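Local coordinates for Alr3699 protein (Nostoc sp., PDB 4XSO) that is probably a glycosyltransferase of the GT-B fold, built from two Rossmann-like domains that face each other across a cleft, at residues W218-D226 with L285-P293. Sequence-based numbering, arbitrary orientation.
Sequences WKGQHILID and LVAHTSTAP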
# COMPACT_ATOMS: atom_id res chain seq x y z
N TRP A 218 1.23 -26.38 22.26
CA TRP A 218 -0.14 -25.94 21.97
C TRP A 218 -0.98 -27.17 21.55
O TRP A 218 -2.19 -27.18 21.81
CB TRP A 218 -0.19 -24.90 20.83
CG TRP A 218 0.28 -23.49 21.14
CD1 TRP A 218 0.97 -23.06 22.24
CD2 TRP A 218 0.14 -22.34 20.27
NE1 TRP A 218 1.24 -21.71 22.13
CE2 TRP A 218 0.74 -21.24 20.93
CE3 TRP A 218 -0.45 -22.12 19.00
CZ2 TRP A 218 0.77 -19.94 20.37
CZ3 TRP A 218 -0.42 -20.83 18.44
CH2 TRP A 218 0.18 -19.76 19.12
N LYS A 219 -0.35 -28.15 20.89
CA LYS A 219 -1.07 -29.35 20.43
C LYS A 219 -1.35 -30.40 21.51
O LYS A 219 -2.13 -31.34 21.27
CB LYS A 219 -0.41 -29.97 19.21
CG LYS A 219 -0.37 -29.00 18.00
CD LYS A 219 -1.78 -28.75 17.49
CE LYS A 219 -1.86 -27.83 16.29
NZ LYS A 219 -1.88 -28.66 15.05
N GLY A 220 -0.71 -30.27 22.67
CA GLY A 220 -1.12 -31.01 23.86
C GLY A 220 -0.86 -32.51 23.95
O GLY A 220 -1.56 -33.26 24.64
N GLN A 221 0.19 -32.97 23.33
CA GLN A 221 0.55 -34.39 23.47
C GLN A 221 0.81 -34.78 24.93
O GLN A 221 0.51 -35.89 25.31
CB GLN A 221 1.81 -34.73 22.65
CG GLN A 221 1.55 -34.88 21.16
CD GLN A 221 1.69 -33.57 20.40
OE1 GLN A 221 1.94 -32.52 20.99
NE2 GLN A 221 1.52 -33.63 19.07
N HIS A 222 1.32 -33.84 25.74
CA HIS A 222 1.60 -34.12 27.16
C HIS A 222 0.33 -34.39 27.98
O HIS A 222 0.35 -35.12 28.97
CB HIS A 222 2.44 -32.97 27.79
CG HIS A 222 1.71 -31.66 27.87
ND1 HIS A 222 1.54 -30.83 26.77
CD2 HIS A 222 1.07 -31.06 28.90
CE1 HIS A 222 0.83 -29.77 27.13
NE2 HIS A 222 0.51 -29.90 28.41
N ILE A 223 -0.80 -33.84 27.53
CA ILE A 223 -2.10 -34.10 28.16
C ILE A 223 -2.55 -35.56 27.91
O ILE A 223 -2.98 -36.22 28.83
CB ILE A 223 -3.18 -33.09 27.63
CG1 ILE A 223 -2.70 -31.64 27.75
CG2 ILE A 223 -4.53 -33.29 28.33
CD1 ILE A 223 -2.62 -31.19 29.20
N LEU A 224 -2.44 -36.06 26.65
CA LEU A 224 -2.71 -37.46 26.36
C LEU A 224 -1.82 -38.37 27.22
O LEU A 224 -2.27 -39.38 27.74
CB LEU A 224 -2.59 -37.76 24.84
CG LEU A 224 -2.74 -39.24 24.43
CD1 LEU A 224 -4.12 -39.73 24.80
CD2 LEU A 224 -2.52 -39.39 22.92
N ILE A 225 -0.53 -38.05 27.29
CA ILE A 225 0.43 -38.82 28.08
C ILE A 225 0.02 -38.84 29.58
O ILE A 225 -0.09 -39.93 30.12
CB ILE A 225 1.87 -38.33 27.81
CG1 ILE A 225 2.23 -38.60 26.34
CG2 ILE A 225 2.85 -39.04 28.73
CD1 ILE A 225 3.33 -37.72 25.82
N ASP A 226 -0.32 -37.69 30.19
CA ASP A 226 -0.83 -37.71 31.59
C ASP A 226 -2.09 -38.57 31.71
O ASP A 226 -2.21 -39.39 32.60
CB ASP A 226 -1.15 -36.32 32.08
CG ASP A 226 0.07 -35.51 32.44
OD1 ASP A 226 1.11 -36.12 32.71
OD2 ASP A 226 -0.01 -34.25 32.43
N LEU A 285 -9.43 -44.97 19.16
CA LEU A 285 -9.92 -43.63 19.50
C LEU A 285 -8.91 -42.64 18.98
O LEU A 285 -7.71 -42.91 19.01
CB LEU A 285 -10.06 -43.50 21.01
CG LEU A 285 -10.27 -42.13 21.64
CD1 LEU A 285 -11.66 -41.64 21.19
CD2 LEU A 285 -10.20 -42.17 23.19
N VAL A 286 -9.38 -41.52 18.44
CA VAL A 286 -8.52 -40.46 17.98
C VAL A 286 -8.67 -39.34 19.00
O VAL A 286 -9.79 -38.97 19.31
CB VAL A 286 -8.91 -40.00 16.58
CG1 VAL A 286 -8.07 -38.81 16.19
CG2 VAL A 286 -8.67 -41.16 15.62
N ALA A 287 -7.56 -38.86 19.55
CA ALA A 287 -7.57 -37.73 20.44
C ALA A 287 -7.00 -36.48 19.90
O ALA A 287 -5.82 -36.40 19.54
CB ALA A 287 -6.82 -38.09 21.75
N HIS A 288 -7.80 -35.43 20.02
CA HIS A 288 -7.38 -34.06 19.77
C HIS A 288 -7.30 -33.43 21.16
O HIS A 288 -8.28 -33.48 21.90
CB HIS A 288 -8.44 -33.38 18.91
CG HIS A 288 -8.25 -31.91 18.78
ND1 HIS A 288 -8.80 -31.00 19.65
CD2 HIS A 288 -7.54 -31.18 17.88
CE1 HIS A 288 -8.44 -29.78 19.32
NE2 HIS A 288 -7.66 -29.87 18.25
N THR A 289 -6.15 -32.89 21.55
CA THR A 289 -5.98 -32.40 22.93
C THR A 289 -5.25 -31.07 22.95
O THR A 289 -4.45 -30.84 23.85
CB THR A 289 -5.16 -33.39 23.75
OG1 THR A 289 -3.83 -33.48 23.21
CG2 THR A 289 -5.83 -34.75 23.71
N SER A 290 -5.48 -30.24 21.93
CA SER A 290 -4.90 -28.89 21.87
C SER A 290 -5.32 -28.00 23.06
O SER A 290 -6.47 -28.02 23.51
CB SER A 290 -5.30 -28.22 20.57
OG SER A 290 -4.75 -28.92 19.47
N THR A 291 -4.38 -27.21 23.54
CA THR A 291 -4.55 -26.44 24.79
C THR A 291 -4.82 -25.01 24.47
O THR A 291 -4.89 -24.21 25.35
CB THR A 291 -3.32 -26.53 25.68
OG1 THR A 291 -2.15 -26.16 24.93
CG2 THR A 291 -3.15 -27.93 26.19
N ALA A 292 -4.93 -24.68 23.19
CA ALA A 292 -5.31 -23.38 22.80
C ALA A 292 -6.40 -23.54 21.73
O ALA A 292 -6.34 -24.50 20.94
CB ALA A 292 -4.10 -22.63 22.25
N PRO A 293 -7.39 -22.63 21.72
CA PRO A 293 -8.54 -22.79 20.87
C PRO A 293 -8.10 -22.74 19.43
O PRO A 293 -7.33 -21.89 19.06
CB PRO A 293 -9.38 -21.54 21.16
CG PRO A 293 -8.94 -21.06 22.51
CD PRO A 293 -7.49 -21.40 22.54
O HOH W 1 -4.16 -31.53 19.71
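Trp218 O takes two bonds from Thr291. Thr291 N lies 2.8 Å from Trp218 O, in a nearly straight bond (166° at the hydrogen). Thr291 OG1 approaches Trp218 O from the same face of the carbonyl plane, at a longer 3.3 Å. Next, Lys219 lays CD alongside Ser290 OG. Lys219 O receives a bond from a bridging water, at 2.6 Å from the water oxygen. That water also donates to Ser290 OG, which Glu294 binds too, and accepts from Thr289 N, so it ties both backbones together. Gly220, the N-cap residue, sits close over Thr289, with Gly220 CA 3.3 Å from Thr289 O in a CA-H...O contact. Thr289 OG1, between its own backbone N and carbonyl carbon (chi1 64°), donates to Gly220 O at 2.7 Å, from above the carbonyl plane. Ile223 N binds Gly220 O from the opposite face. Ile223 CG1 meets Thr291 CG2 at 4.0 Å, and Leu224 CD1 approaches Ala287 CB. In this Rossmann-like domain of the GT-B fold, the contact joins the loop and first turn of helix 221-228 to the end of strand 285-287 and its following loop. Parallel strand 207-212 pairs with 285-287, and its His211 also bonds Thr289 OG1; helix 248-260 flanks helix 221-228, Tyr250 bonding His222.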